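Local coordinates for alkylpurine DNA glycosylase AlkC (Pseudomonas fluorescens, PDB 5VHV), which excises alkylated purine bases from DNA as a base excision repair glycosylase that works without flipping the damaged nucleotide, at residues R190-T201 / W224-L233; L5-L14 / K38-R49. One frame throughout, in Å; residues are numbered along the deposited sequence.

Contact 1. Residues R190-T201 / W224-L233; sequences RKSVANHLNDIT and WIARHALRSL. With nucleotides of chain C.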
loop_
_atom_site.group_PDB
_atom_site.type_symbol
_atom_site.label_atom_id
_atom_site.label_comp_id
_atom_site.label_asym_id
_atom_site.label_seq_id
_atom_site.Cartn_x
_atom_site.Cartn_y
_atom_site.Cartn_z
ATOM N N ARG A 190 8.637 -9.072 0.318
ATOM C CA ARG A 190 7.511 -9.801 -0.259
ATOM C C ARG A 190 6.255 -8.950 -0.277
ATOM O O ARG A 190 5.497 -8.986 -1.251
ATOM C CB ARG A 190 7.251 -11.108 0.497
ATOM C CG ARG A 190 8.396 -12.093 0.377
ATOM C CD ARG A 190 8.020 -13.517 0.779
ATOM N NE ARG A 190 7.617 -13.638 2.179
ATOM C CZ ARG A 190 8.452 -13.778 3.200
ATOM N NH1 ARG A 190 9.762 -13.801 2.994
ATOM N NH2 ARG A 190 7.976 -13.911 4.440
ATOM N N LYS A 191 6.019 -8.174 0.785
ATOM C CA LYS A 191 4.865 -7.277 0.805
ATOM C C LYS A 191 4.884 -6.335 -0.386
ATOM O O LYS A 191 3.852 -6.102 -1.029
ATOM C CB LYS A 191 4.852 -6.458 2.094
ATOM C CG LYS A 191 4.550 -7.237 3.348
ATOM C CD LYS A 191 4.658 -6.308 4.555
ATOM C CE LYS A 191 4.150 -6.995 5.829
ATOM N NZ LYS A 191 4.459 -6.160 7.030
ATOM N N SER A 192 6.051 -5.743 -0.659
ATOM C CA SER A 192 6.200 -4.793 -1.748
ATOM C C SER A 192 5.987 -5.453 -3.109
ATOM O O SER A 192 5.317 -4.884 -3.975
ATOM C CB SER A 192 7.586 -4.140 -1.660
ATOM O OG SER A 192 7.776 -3.279 -2.759
ATOM N N VAL A 193 6.528 -6.653 -3.322
ATOM C CA VAL A 193 6.309 -7.324 -4.599
ATOM C C VAL A 193 4.815 -7.537 -4.810
ATOM O O VAL A 193 4.269 -7.293 -5.899
ATOM C CB VAL A 193 7.079 -8.660 -4.657
ATOM C CG1 VAL A 193 6.787 -9.397 -5.973
ATOM C CG2 VAL A 193 8.568 -8.432 -4.512
ATOM N N ALA A 194 4.136 -8.001 -3.768
ATOM C CA ALA A 194 2.708 -8.278 -3.868
ATOM C C ALA A 194 1.941 -7.003 -4.158
ATOM O O ALA A 194 1.011 -7.006 -4.970
ATOM C CB ALA A 194 2.186 -8.929 -2.586
ATOM N N ASN A 195 2.302 -5.908 -3.490
ATOM C CA ASN A 195 1.578 -4.656 -3.697
ATOM C C ASN A 195 1.849 -4.061 -5.078
ATOM O O ASN A 195 0.948 -3.477 -5.694
ATOM C CB ASN A 195 1.916 -3.667 -2.583
ATOM C CG ASN A 195 1.288 -4.082 -1.246
ATOM O OD1 ASN A 195 0.250 -4.784 -1.197
ATOM N ND2 ASN A 195 1.913 -3.674 -0.162
ATOM N N HIS A 196 3.085 -4.162 -5.565
ATOM C CA HIS A 196 3.392 -3.741 -6.933
ATOM C C HIS A 196 2.565 -4.548 -7.936
ATOM O O HIS A 196 1.928 -3.987 -8.832
ATOM C CB HIS A 196 4.901 -3.888 -7.156
ATOM C CG HIS A 196 5.424 -3.309 -8.435
ATOM N ND1 HIS A 196 6.638 -2.656 -8.498
ATOM C CD2 HIS A 196 4.952 -3.337 -9.704
ATOM C CE1 HIS A 196 6.888 -2.306 -9.746
ATOM N NE2 HIS A 196 5.871 -2.688 -10.495
ATOM N N LEU A 197 2.505 -5.866 -7.762
ATOM C CA LEU A 197 1.696 -6.682 -8.663
ATOM C C LEU A 197 0.208 -6.330 -8.578
ATOM O O LEU A 197 -0.467 -6.244 -9.604
ATOM C CB LEU A 197 1.924 -8.162 -8.359
ATOM C CG LEU A 197 3.280 -8.696 -8.835
ATOM C CD1 LEU A 197 3.564 -10.034 -8.166
ATOM C CD2 LEU A 197 3.323 -8.844 -10.333
ATOM N N ASN A 198 -0.326 -6.130 -7.371
ATOM C CA ASN A 198 -1.716 -5.694 -7.245
ATOM C C ASN A 198 -1.951 -4.374 -7.983
ATOM O O ASN A 198 -2.963 -4.219 -8.677
ATOM C CB ASN A 198 -2.089 -5.598 -5.758
ATOM C CG ASN A 198 -3.512 -5.174 -5.540
ATOM O OD1 ASN A 198 -4.447 -5.825 -6.009
ATOM N ND2 ASN A 198 -3.694 -4.100 -4.797
ATOM N N ASP A 199 -1.029 -3.413 -7.870
ATOM C CA ASP A 199 -1.116 -2.203 -8.701
ATOM C C ASP A 199 -1.293 -2.550 -10.182
ATOM O O ASP A 199 -2.090 -1.934 -10.894
ATOM C CB ASP A 199 0.148 -1.336 -8.586
ATOM C CG ASP A 199 0.306 -0.597 -7.266
ATOM O OD1 ASP A 199 -0.531 -0.658 -6.341
ATOM O OD2 ASP A 199 1.341 0.099 -7.189
ATOM N N ILE A 200 -0.479 -3.477 -10.685
ATOM C CA ILE A 200 -0.532 -3.812 -12.107
ATOM C C ILE A 200 -1.891 -4.375 -12.460
ATOM O O ILE A 200 -2.395 -4.139 -13.568
ATOM C CB ILE A 200 0.589 -4.797 -12.486
ATOM C CG1 ILE A 200 1.964 -4.179 -12.189
ATOM C CG2 ILE A 200 0.505 -5.191 -13.961
ATOM C CD1 ILE A 200 3.112 -5.155 -12.380
ATOM N N THR A 201 -2.516 -5.112 -11.537
ATOM C CA THR A 201 -3.786 -5.726 -11.885
ATOM C C THR A 201 -4.850 -4.681 -12.167
ATOM O O THR A 201 -5.868 -5.019 -12.787
ATOM C CB THR A 201 -4.325 -6.702 -10.812
ATOM O OG1 THR A 201 -4.719 -6.012 -9.620
ATOM C CG2 THR A 201 -3.348 -7.815 -10.488
ATOM N N TRP A 224 2.498 -16.878 -0.984
ATOM C CA TRP A 224 1.987 -15.746 -0.218
ATOM C C TRP A 224 1.937 -14.492 -1.078
ATOM O O TRP A 224 0.930 -13.758 -1.081
ATOM C CB TRP A 224 2.858 -15.508 1.019
ATOM C CG TRP A 224 2.330 -14.427 1.929
ATOM C CD1 TRP A 224 1.560 -14.599 3.053
ATOM C CD2 TRP A 224 2.536 -13.004 1.802
ATOM N NE1 TRP A 224 1.274 -13.376 3.624
ATOM C CE2 TRP A 224 1.856 -12.384 2.874
ATOM C CE3 TRP A 224 3.228 -12.202 0.892
ATOM C CZ2 TRP A 224 1.864 -10.992 3.059
ATOM C CZ3 TRP A 224 3.212 -10.811 1.062
ATOM C CH2 TRP A 224 2.537 -10.228 2.137
ATOM N N ILE A 225 3.003 -14.246 -1.845
ATOM C CA ILE A 225 3.000 -13.106 -2.760
ATOM C C ILE A 225 1.832 -13.216 -3.728
ATOM O O ILE A 225 1.128 -12.233 -3.992
ATOM C CB ILE A 225 4.344 -13.008 -3.511
ATOM C CG1 ILE A 225 5.478 -12.626 -2.541
ATOM C CG2 ILE A 225 4.256 -11.992 -4.631
ATOM C CD1 ILE A 225 6.858 -12.585 -3.184
ATOM N N ALA A 226 1.609 -14.415 -4.274
ATOM C CA ALA A 226 0.530 -14.596 -5.236
ATOM C C ALA A 226 -0.820 -14.244 -4.628
ATOM O O ALA A 226 -1.626 -13.542 -5.252
ATOM C CB ALA A 226 0.521 -16.030 -5.755
ATOM N N ARG A 227 -1.094 -14.728 -3.414
ATOM C CA ARG A 227 -2.399 -14.467 -2.815
ATOM C C ARG A 227 -2.624 -12.972 -2.602
ATOM O O ARG A 227 -3.734 -12.473 -2.803
ATOM C CB ARG A 227 -2.564 -15.211 -1.487
ATOM C CG ARG A 227 -3.942 -14.911 -0.848
ATOM C CD ARG A 227 -4.342 -15.850 0.283
ATOM N NE ARG A 227 -4.409 -17.257 -0.118
ATOM C CZ ARG A 227 -5.499 -17.891 -0.557
ATOM N NH1 ARG A 227 -6.664 -17.270 -0.690
ATOM N NH2 ARG A 227 -5.417 -19.172 -0.871
ATOM N N HIS A 228 -1.593 -12.242 -2.178
ATOM C CA HIS A 228 -1.776 -10.823 -1.907
ATOM C C HIS A 228 -1.678 -9.972 -3.168
ATOM O O HIS A 228 -2.324 -8.929 -3.241
ATOM C CB HIS A 228 -0.790 -10.413 -0.821
ATOM C CG HIS A 228 -1.120 -11.056 0.485
ATOM N ND1 HIS A 228 -1.964 -10.471 1.405
ATOM C CD2 HIS A 228 -0.813 -12.279 0.976
ATOM C CE1 HIS A 228 -2.115 -11.286 2.437
ATOM N NE2 HIS A 228 -1.434 -12.392 2.197
ATOM N N ALA A 229 -0.935 -10.434 -4.172
ATOM C CA ALA A 229 -0.899 -9.775 -5.471
ATOM C C ALA A 229 -2.265 -9.814 -6.134
ATOM O O ALA A 229 -2.674 -8.859 -6.800
ATOM C CB ALA A 229 0.121 -10.476 -6.372
ATOM N N LEU A 230 -2.957 -10.944 -6.000
ATOM C CA LEU A 230 -4.208 -11.199 -6.688
ATOM C C LEU A 230 -5.422 -10.782 -5.872
ATOM O O LEU A 230 -6.553 -11.042 -6.291
ATOM C CB LEU A 230 -4.318 -12.681 -7.031
ATOM C CG LEU A 230 -3.315 -13.211 -8.071
ATOM C CD1 LEU A 230 -3.323 -14.729 -8.148
ATOM C CD2 LEU A 230 -3.610 -12.601 -9.428
ATOM N N ARG A 231 -5.219 -10.094 -4.753
ATOM C CA ARG A 231 -6.325 -9.877 -3.817
ATOM C C ARG A 231 -7.471 -9.087 -4.433
ATOM O O ARG A 231 -8.634 -9.333 -4.088
ATOM C CB ARG A 231 -5.809 -9.191 -2.560
ATOM C CG ARG A 231 -5.324 -7.731 -2.733
ATOM C CD ARG A 231 -4.645 -7.332 -1.443
ATOM N NE ARG A 231 -4.272 -5.933 -1.321
ATOM C CZ ARG A 231 -3.074 -5.432 -1.605
ATOM N NH1 ARG A 231 -2.126 -6.192 -2.116
ATOM N NH2 ARG A 231 -2.826 -4.158 -1.349
ATOM N N SER A 232 -7.183 -8.129 -5.321
ATOM C CA SER A 232 -8.265 -7.368 -5.935
ATOM C C SER A 232 -9.009 -8.228 -6.948
ATOM O O SER A 232 -10.245 -8.244 -6.980
ATOM C CB SER A 232 -7.714 -6.090 -6.591
ATOM O OG SER A 232 -7.075 -5.259 -5.629
ATOM N N LEU A 233 -8.279 -8.994 -7.755
ATOM C CA LEU A 233 -8.945 -9.863 -8.723
ATOM C C LEU A 233 -9.760 -10.949 -8.029
ATOM O O LEU A 233 -10.827 -11.327 -8.524
ATOM C CB LEU A 233 -7.920 -10.486 -9.670
ATOM C CG LEU A 233 -7.146 -9.484 -10.545
ATOM C CD1 LEU A 233 -6.163 -10.193 -11.488
ATOM C CD2 LEU A 233 -8.096 -8.626 -11.357
ATOM P P DA C 6 -6.325 -1.257 -3.202
ATOM O OP1 DA C 6 -5.566 -1.988 -4.268
ATOM O OP2 DA C 6 -7.269 -1.962 -2.315
ATOM O "O5'" DA C 6 -5.355 -0.461 -2.234
ATOM C "C5'" DA C 6 -4.174 0.155 -2.751
ATOM C "C4'" DA C 6 -3.528 1.007 -1.688
ATOM O "O4'" DA C 6 -4.424 2.089 -1.333
ATOM C "C3'" DA C 6 -3.220 0.259 -0.367
ATOM O "O3'" DA C 6 -1.823 0.280 -0.076
ATOM C "C2'" DA C 6 -4.000 1.018 0.682
ATOM C "C1'" DA C 6 -4.215 2.360 0.028
ATOM N N9 DA C 6 -5.325 3.100 0.599
ATOM C C8 DA C 6 -6.588 2.645 0.854
ATOM N N7 DA C 6 -7.356 3.531 1.439
ATOM C C5 DA C 6 -6.523 4.621 1.609
ATOM C C6 DA C 6 -6.718 5.882 2.191
ATOM N N6 DA C 6 -7.890 6.276 2.730
ATOM N N1 DA C 6 -5.679 6.750 2.173
ATOM C C2 DA C 6 -4.520 6.358 1.633
ATOM N N3 DA C 6 -4.214 5.186 1.076
ATOM C C4 DA C 6 -5.267 4.360 1.095
HETATM O O HOH W 1 -5.294 -8.215 -7.662
#

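Contact 2. Residues L5-L14 / K38-R49; sequences LKEIFNVERL and KAGLAELSVMQR. With nucleotides of chain D.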
loop_
_atom_site.group_PDB
_atom_site.type_symbol
_atom_site.label_atom_id
_atom_site.label_comp_id
_atom_site.label_asym_id
_atom_site.label_seq_id
_atom_site.Cartn_x
_atom_site.Cartn_y
_atom_site.Cartn_z
ATOM N N LEU A 5 -0.921 13.192 12.276
ATOM C CA LEU A 5 0.418 12.809 11.854
ATOM C C LEU A 5 1.313 14.021 11.599
ATOM O O LEU A 5 2.534 13.947 11.810
ATOM C CB LEU A 5 0.339 11.950 10.598
ATOM C CG LEU A 5 1.686 11.386 10.132
ATOM C CD1 LEU A 5 2.300 10.478 11.218
ATOM C CD2 LEU A 5 1.485 10.610 8.853
ATOM N N LYS A 6 0.748 15.134 11.137
ATOM C CA LYS A 6 1.595 16.287 10.840
ATOM C C LYS A 6 2.342 16.780 12.081
ATOM O O LYS A 6 3.375 17.443 11.948
ATOM C CB LYS A 6 0.768 17.418 10.236
ATOM C CG LYS A 6 -0.294 17.989 11.186
ATOM C CD LYS A 6 -1.280 18.851 10.406
ATOM C CE LYS A 6 -2.368 19.407 11.303
ATOM N NZ LYS A 6 -3.503 19.935 10.499
ATOM N N GLU A 7 1.866 16.447 13.288
ATOM C CA GLU A 7 2.560 16.901 14.487
ATOM C C GLU A 7 3.875 16.167 14.706
ATOM O O GLU A 7 4.652 16.561 15.577
ATOM C CB GLU A 7 1.645 16.745 15.692
ATOM C CG GLU A 7 0.356 17.540 15.554
ATOM C CD GLU A 7 0.578 19.037 15.386
ATOM O OE1 GLU A 7 -0.228 19.667 14.662
ATOM O OE2 GLU A 7 1.549 19.581 15.964
ATOM N N ILE A 8 4.157 15.127 13.922
ATOM C CA ILE A 8 5.491 14.538 13.957
ATOM C C ILE A 8 6.529 15.584 13.551
ATOM O O ILE A 8 7.664 15.572 14.040
ATOM C CB ILE A 8 5.542 13.282 13.059
ATOM C CG1 ILE A 8 6.729 12.398 13.419
ATOM C CG2 ILE A 8 5.619 13.656 11.599
ATOM C CD1 ILE A 8 6.484 11.568 14.645
ATOM N N PHE A 9 6.154 16.512 12.676
ATOM C CA PHE A 9 7.009 17.654 12.333
ATOM C C PHE A 9 6.535 18.919 13.062
ATOM O O PHE A 9 6.228 19.940 12.445
ATOM C CB PHE A 9 7.021 17.884 10.822
ATOM C CG PHE A 9 7.863 16.903 10.038
ATOM C CD1 PHE A 9 9.226 17.096 9.915
ATOM C CD2 PHE A 9 7.285 15.850 9.372
ATOM C CE1 PHE A 9 9.991 16.231 9.183
ATOM C CE2 PHE A 9 8.055 14.969 8.633
ATOM C CZ PHE A 9 9.407 15.179 8.534
ATOM N N ASN A 10 6.461 18.852 14.389
ATOM C CA ASN A 10 6.110 20.025 15.177
ATOM C C ASN A 10 7.376 20.834 15.484
ATOM O O ASN A 10 8.484 20.496 15.055
ATOM C CB ASN A 10 5.333 19.625 16.439
ATOM C CG ASN A 10 6.120 18.726 17.378
ATOM O OD1 ASN A 10 7.306 18.489 17.186
ATOM N ND2 ASN A 10 5.436 18.201 18.397
ATOM N N VAL A 11 7.217 21.945 16.207
ATOM C CA VAL A 11 8.368 22.824 16.430
ATOM C C VAL A 11 9.432 22.096 17.234
ATOM O O VAL A 11 10.632 22.243 16.980
ATOM C CB VAL A 11 7.937 24.136 17.111
ATOM C CG1 VAL A 11 9.151 24.991 17.424
ATOM C CG2 VAL A 11 7.007 24.911 16.204
ATOM N N GLU A 12 9.008 21.290 18.206
ATOM C CA GLU A 12 9.958 20.525 19.002
ATOM C C GLU A 12 10.828 19.631 18.117
ATOM O O GLU A 12 12.044 19.532 18.332
ATOM C CB GLU A 12 9.207 19.699 20.050
ATOM C CG GLU A 12 8.512 20.504 21.171
ATOM C CD GLU A 12 7.302 21.360 20.726
ATOM O OE1 GLU A 12 6.657 21.074 19.683
ATOM O OE2 GLU A 12 6.988 22.338 21.448
ATOM N N ARG A 13 10.226 18.975 17.112
ATOM C CA ARG A 13 11.012 18.160 16.183
ATOM C C ARG A 13 11.955 19.014 15.344
ATOM O O ARG A 13 13.089 18.601 15.067
ATOM C CB ARG A 13 10.094 17.348 15.254
ATOM C CG ARG A 13 10.825 16.233 14.445
ATOM C CD ARG A 13 11.007 14.935 15.245
ATOM N NE ARG A 13 9.718 14.387 15.636
ATOM C CZ ARG A 13 9.531 13.303 16.386
ATOM N NH1 ARG A 13 10.554 12.571 16.800
ATOM N NH2 ARG A 13 8.297 12.937 16.710
ATOM N N LEU A 14 11.498 20.182 14.885
ATOM C CA LEU A 14 12.394 21.051 14.126
ATOM C C LEU A 14 13.576 21.477 14.985
ATOM O O LEU A 14 14.710 21.551 14.502
ATOM C CB LEU A 14 11.645 22.273 13.597
ATOM C CG LEU A 14 10.441 22.018 12.687
ATOM C CD1 LEU A 14 9.677 23.329 12.429
ATOM C CD2 LEU A 14 10.893 21.371 11.377
ATOM N N LYS A 38 9.582 27.346 10.171
ATOM C CA LYS A 38 8.394 27.567 10.985
ATOM C C LYS A 38 7.345 28.435 10.314
ATOM O O LYS A 38 6.209 28.491 10.802
ATOM C CB LYS A 38 8.796 28.187 12.332
ATOM C CG LYS A 38 9.503 27.184 13.216
ATOM C CD LYS A 38 9.605 27.633 14.675
ATOM C CE LYS A 38 10.505 28.809 14.860
ATOM N NZ LYS A 38 10.643 29.166 16.324
ATOM N N ALA A 39 7.683 29.110 9.219
ATOM C CA ALA A 39 6.774 30.092 8.636
ATOM C C ALA A 39 5.546 29.387 8.069
ATOM O O ALA A 39 5.646 28.611 7.111
ATOM C CB ALA A 39 7.501 30.901 7.562
ATOM N N GLY A 40 4.380 29.653 8.656
ATOM C CA GLY A 40 3.161 28.996 8.207
ATOM C C GLY A 40 3.052 27.526 8.563
ATOM O O GLY A 40 2.280 26.802 7.935
ATOM N N LEU A 41 3.808 27.065 9.557
ATOM C CA LEU A 41 3.862 25.633 9.873
ATOM C C LEU A 41 2.471 25.042 10.093
ATOM O O LEU A 41 2.177 23.934 9.629
ATOM C CB LEU A 41 4.730 25.428 11.118
ATOM C CG LEU A 41 4.940 23.999 11.622
ATOM C CD1 LEU A 41 5.692 23.180 10.622
ATOM C CD2 LEU A 41 5.656 24.001 12.949
ATOM N N ALA A 42 1.609 25.758 10.815
ATOM C CA ALA A 42 0.272 25.243 11.109
ATOM C C ALA A 42 -0.538 24.978 9.844
ATOM O O ALA A 42 -1.439 24.128 9.852
ATOM C CB ALA A 42 -0.469 26.232 12.019
ATOM N N GLU A 43 -0.240 25.686 8.756
ATOM C CA GLU A 43 -0.908 25.484 7.473
ATOM C C GLU A 43 -0.333 24.316 6.679
ATOM O O GLU A 43 -0.879 23.980 5.620
ATOM C CB GLU A 43 -0.810 26.758 6.619
ATOM C CG GLU A 43 -1.485 27.967 7.242
ATOM C CD GLU A 43 -0.966 29.294 6.707
ATOM O OE1 GLU A 43 -0.830 29.465 5.472
ATOM O OE2 GLU A 43 -0.690 30.169 7.546
ATOM N N LEU A 44 0.751 23.703 7.139
ATOM C CA LEU A 44 1.417 22.673 6.356
ATOM C C LEU A 44 0.924 21.290 6.754
ATOM O O LEU A 44 0.832 20.966 7.944
ATOM C CB LEU A 44 2.934 22.740 6.534
ATOM C CG LEU A 44 3.572 24.068 6.098
ATOM C CD1 LEU A 44 5.073 23.996 6.306
ATOM C CD2 LEU A 44 3.258 24.398 4.647
ATOM N N SER A 45 0.637 20.475 5.749
ATOM C CA SER A 45 0.363 19.061 5.951
ATOM C C SER A 45 1.663 18.324 6.260
ATOM O O SER A 45 2.765 18.884 6.184
ATOM C CB SER A 45 -0.292 18.480 4.709
ATOM O OG SER A 45 0.689 18.329 3.681
ATOM N N VAL A 46 1.544 17.044 6.606
ATOM C CA VAL A 46 2.741 16.311 7.011
ATOM C C VAL A 46 3.768 16.249 5.874
ATOM O O VAL A 46 4.970 16.447 6.098
ATOM C CB VAL A 46 2.376 14.912 7.543
ATOM C CG1 VAL A 46 1.851 14.001 6.439
ATOM C CG2 VAL A 46 3.598 14.291 8.191
ATOM N N MET A 47 3.335 16.005 4.640
ATOM C CA MET A 47 4.329 15.920 3.574
ATOM C C MET A 47 4.829 17.298 3.123
ATOM O O MET A 47 5.961 17.396 2.634
ATOM C CB MET A 47 3.783 15.138 2.383
ATOM C CG MET A 47 3.536 13.624 2.687
ATOM S SD MET A 47 5.046 12.741 3.208
ATOM C CE MET A 47 5.703 12.293 1.632
ATOM N N GLN A 48 4.035 18.353 3.312
ATOM C CA GLN A 48 4.544 19.710 3.130
ATOM C C GLN A 48 5.618 20.041 4.163
ATOM O O GLN A 48 6.603 20.723 3.848
ATOM C CB GLN A 48 3.406 20.714 3.231
ATOM C CG GLN A 48 2.469 20.765 2.048
ATOM C CD GLN A 48 1.357 21.772 2.283
ATOM O OE1 GLN A 48 0.547 21.622 3.201
ATOM N NE2 GLN A 48 1.329 22.832 1.479
ATOM N N ARG A 49 5.436 19.581 5.410
ATOM C CA ARG A 49 6.429 19.842 6.450
ATOM C C ARG A 49 7.715 19.088 6.163
ATOM O O ARG A 49 8.813 19.626 6.335
ATOM C CB ARG A 49 5.883 19.444 7.839
ATOM C CG ARG A 49 4.681 20.281 8.284
ATOM C CD ARG A 49 4.109 19.846 9.626
ATOM N NE ARG A 49 2.890 20.593 9.920
ATOM C CZ ARG A 49 2.462 20.920 11.132
ATOM N NH1 ARG A 49 3.135 20.566 12.218
ATOM N NH2 ARG A 49 1.333 21.582 11.259
ATOM P P DT D 7 -3.030 14.175 9.276
ATOM O OP1 DT D 7 -1.848 14.904 9.746
ATOM O OP2 DT D 7 -4.350 14.879 9.298
ATOM O "O5'" DT D 7 -2.873 13.568 7.846
ATOM C "C5'" DT D 7 -1.669 12.944 7.510
ATOM C "C4'" DT D 7 -1.668 12.551 6.056
ATOM O "O4'" DT D 7 -2.654 11.515 5.839
ATOM C "C3'" DT D 7 -2.002 13.672 5.059
ATOM O "O3'" DT D 7 -0.800 14.011 4.347
ATOM C "C2'" DT D 7 -3.114 13.063 4.161
ATOM C "C1'" DT D 7 -3.072 11.574 4.502
ATOM N N1 DT D 7 -4.353 10.876 4.399
ATOM C C2 DT D 7 -4.450 9.753 3.606
ATOM O O2 DT D 7 -3.515 9.297 2.954
ATOM N N3 DT D 7 -5.676 9.137 3.630
ATOM C C4 DT D 7 -6.792 9.542 4.321
ATOM O O4 DT D 7 -7.857 8.940 4.250
ATOM C C5 DT D 7 -6.623 10.724 5.137
ATOM C C7 DT D 7 -7.770 11.254 5.942
ATOM C C6 DT D 7 -5.422 11.329 5.139
ATOM P P DG D 8 -0.759 15.140 3.208
ATOM O OP1 DG D 8 0.620 15.662 3.229
ATOM O OP2 DG D 8 -1.935 16.029 3.353
ATOM O "O5'" DG D 8 -1.025 14.319 1.868
ATOM C "C5'" DG D 8 -0.123 13.313 1.500
ATOM C "C4'" DG D 8 -0.672 12.533 0.339
ATOM O "O4'" DG D 8 -1.848 11.811 0.762
ATOM C "C3'" DG D 8 -1.117 13.402 -0.854
ATOM O "O3'" DG D 8 -0.349 13.069 -1.956
ATOM C "C2'" DG D 8 -2.602 13.069 -1.025
ATOM C "C1'" DG D 8 -2.706 11.721 -0.345
ATOM N N9 DG D 8 -4.040 11.355 0.103
ATOM C C8 DG D 8 -4.874 12.050 0.968
ATOM N N7 DG D 8 -6.015 11.448 1.178
ATOM C C5 DG D 8 -5.932 10.286 0.385
ATOM C C6 DG D 8 -6.867 9.245 0.197
ATOM O O6 DG D 8 -8.001 9.130 0.686
ATOM N N1 DG D 8 -6.384 8.276 -0.687
ATOM C C2 DG D 8 -5.153 8.312 -1.294
ATOM N N2 DG D 8 -4.856 7.293 -2.086
ATOM N N3 DG D 8 -4.265 9.287 -1.122
ATOM C C4 DG D 8 -4.725 10.227 -0.268
ATOM P P DT D 6 -8.066 9.968 9.957
ATOM O OP1 DT D 6 -8.218 9.375 11.295
ATOM O OP2 DT D 6 -9.231 10.477 9.213
ATOM O "O5'" DT D 6 -7.001 11.164 10.004
ATOM C "C5'" DT D 6 -6.563 11.708 11.231
ATOM C "C4'" DT D 6 -5.048 11.722 11.302
ATOM O "O4'" DT D 6 -4.571 10.405 11.683
ATOM C "C3'" DT D 6 -4.325 12.039 9.972
ATOM O "O3'" DT D 6 -3.216 12.879 10.201
ATOM C "C2'" DT D 6 -3.883 10.664 9.500
ATOM C "C1'" DT D 6 -3.502 10.060 10.831
ATOM N N1 DT D 6 -3.304 8.584 10.839
ATOM C C2 DT D 6 -2.022 8.094 10.782
ATOM O O2 DT D 6 -1.043 8.805 10.681
ATOM N N3 DT D 6 -1.925 6.728 10.835
ATOM C C4 DT D 6 -2.965 5.824 10.937
ATOM O O4 DT D 6 -2.775 4.614 10.986
ATOM C C5 DT D 6 -4.284 6.400 11.015
ATOM C C7 DT D 6 -5.486 5.501 11.153
ATOM C C6 DT D 6 -4.393 7.741 10.971
HETATM O O HOH W 2 -2.057 21.887 8.747
HETATM O O HOH W 3 2.784 21.740 14.847
HETATM O O HOH W 4 -0.277 22.132 13.566
#

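Contact 1. Residues R190-T201 / W224-L233
Ala194 and Ile225 interlock as knobs into holes where segments 190-201 and 224-229 cross at -37°, their axes 7.9 Å apart at closest approach. Ala194 CB drops among Trp224, Ile225, His228 and Ala229; Ile225 in turn sits among Arg190, Val193, Ala194 and Leu197. Ala194 and Ala229 bring their CA atoms to 4.2 Å, and Ala229 CA makes a CA-H...O contact of 3.4 Å with Ala194 O. Leu197 CB packs on Ala229 CB at 3.5 Å. The Trp224 ring meets Arg190 O with its edge, in plane, while His228 CD2 covers one of its faces. Neighbouring helices running in the same general direction, packed at such an angle, fit the helical-repeat architecture of DNA alkylation repair enzymes, here with one polar margin against DNA. On that margin Asn198 CG, anti to its own N (chi1 -179°), lays the amide over one face of the Arg231 guanidinium, planes 28° apart. Its OD1 takes Ser232 OG on an in-plane lone pair at 2.7 Å; its ND2 donates to OP1 of DA6 of chain C at 2.9 Å. Arg231 NH1 bonds both Asn195 OD1 (2.9 Å) and His228 O (3.0 Å), fixing the guanidinium's rotation. Water 1 links Thr201 OG1, Ala229 O and Leu233 N.

Contact 2. Residues L5-L14 / K38-R49
Lys6 to Phe9 and Val46 to Arg49 form a mixed polar and apolar contact between the chain entering helix 11-24 and the start of helix 46-60, at the N-terminal end of the fold beside DNA chain D. Arg49 carries it. Extended from CG to NE, its side chain slides past Phe9, with CB 3.6 Å from Phe9 CB, and brings the guanidinium between Lys6 CB on one face and Leu41 CD1 on the other. NH1 donates to Phe9 O at 3.2 Å from well above the carbonyl plane; NE reaches Leu44 O at 2.9 Å. Glu7 lies too far for a salt bridge, but waters 3 and 4 join its two carboxylate oxygens to NH1 and NH2. A leucine in place of Arg49 would probably leave Phe9 O and Leu44 O without these donors and break the water links to Glu7.

With CG1 against O3' of DT7 of chain D, between its backbone N and carbonyl carbon (chi1 69°), Val46 turns CG2 to Leu5, Ile8 and Phe9, whereas Leu41 CD2 meets Val11 CG2 at 3.6 Å and Leu14 CD1. Both helix starts are capped, by Asn10 OD1 and by a Ser45-Gln48 capping box in which Gln48 N to Ser45 OG is weak and Ser45 N to Gln48 OE1 nearly straight. Lys6 N in the 3-10 turn donates to OP1 of DT7 of chain D at 3.0 Å; Ser45 OG and Met47 N grip OP1 of DG8 of chain D at 2.7 and 3.1 Å, a phosphate site typical of a helix N-terminus.

Overall arrangement
Contacts 1 and 2 lie in series along the chain, contact 2 closing before contact 1 opens. Their centres are 34 Å apart and their nearest atoms about 16 Å apart, so no direct packing couples them. DNA relates them: contact 1 touches a phosphate of chain C, contact 2 phosphates of chain D. Contact 1 is the more central, 10 Å from the centre of the chain against 24 Å for contact 2. Toward a bound polyether polyol (9B4), not the DNA lesion, the order reverses: the Leu5 side chain, part of its pocket, comes within about 4 Å, the Asn195 side chain about 9 Å. Asn195 and Arg231 of contact 1 also pack on a modified base, consistent with a place near the lesion.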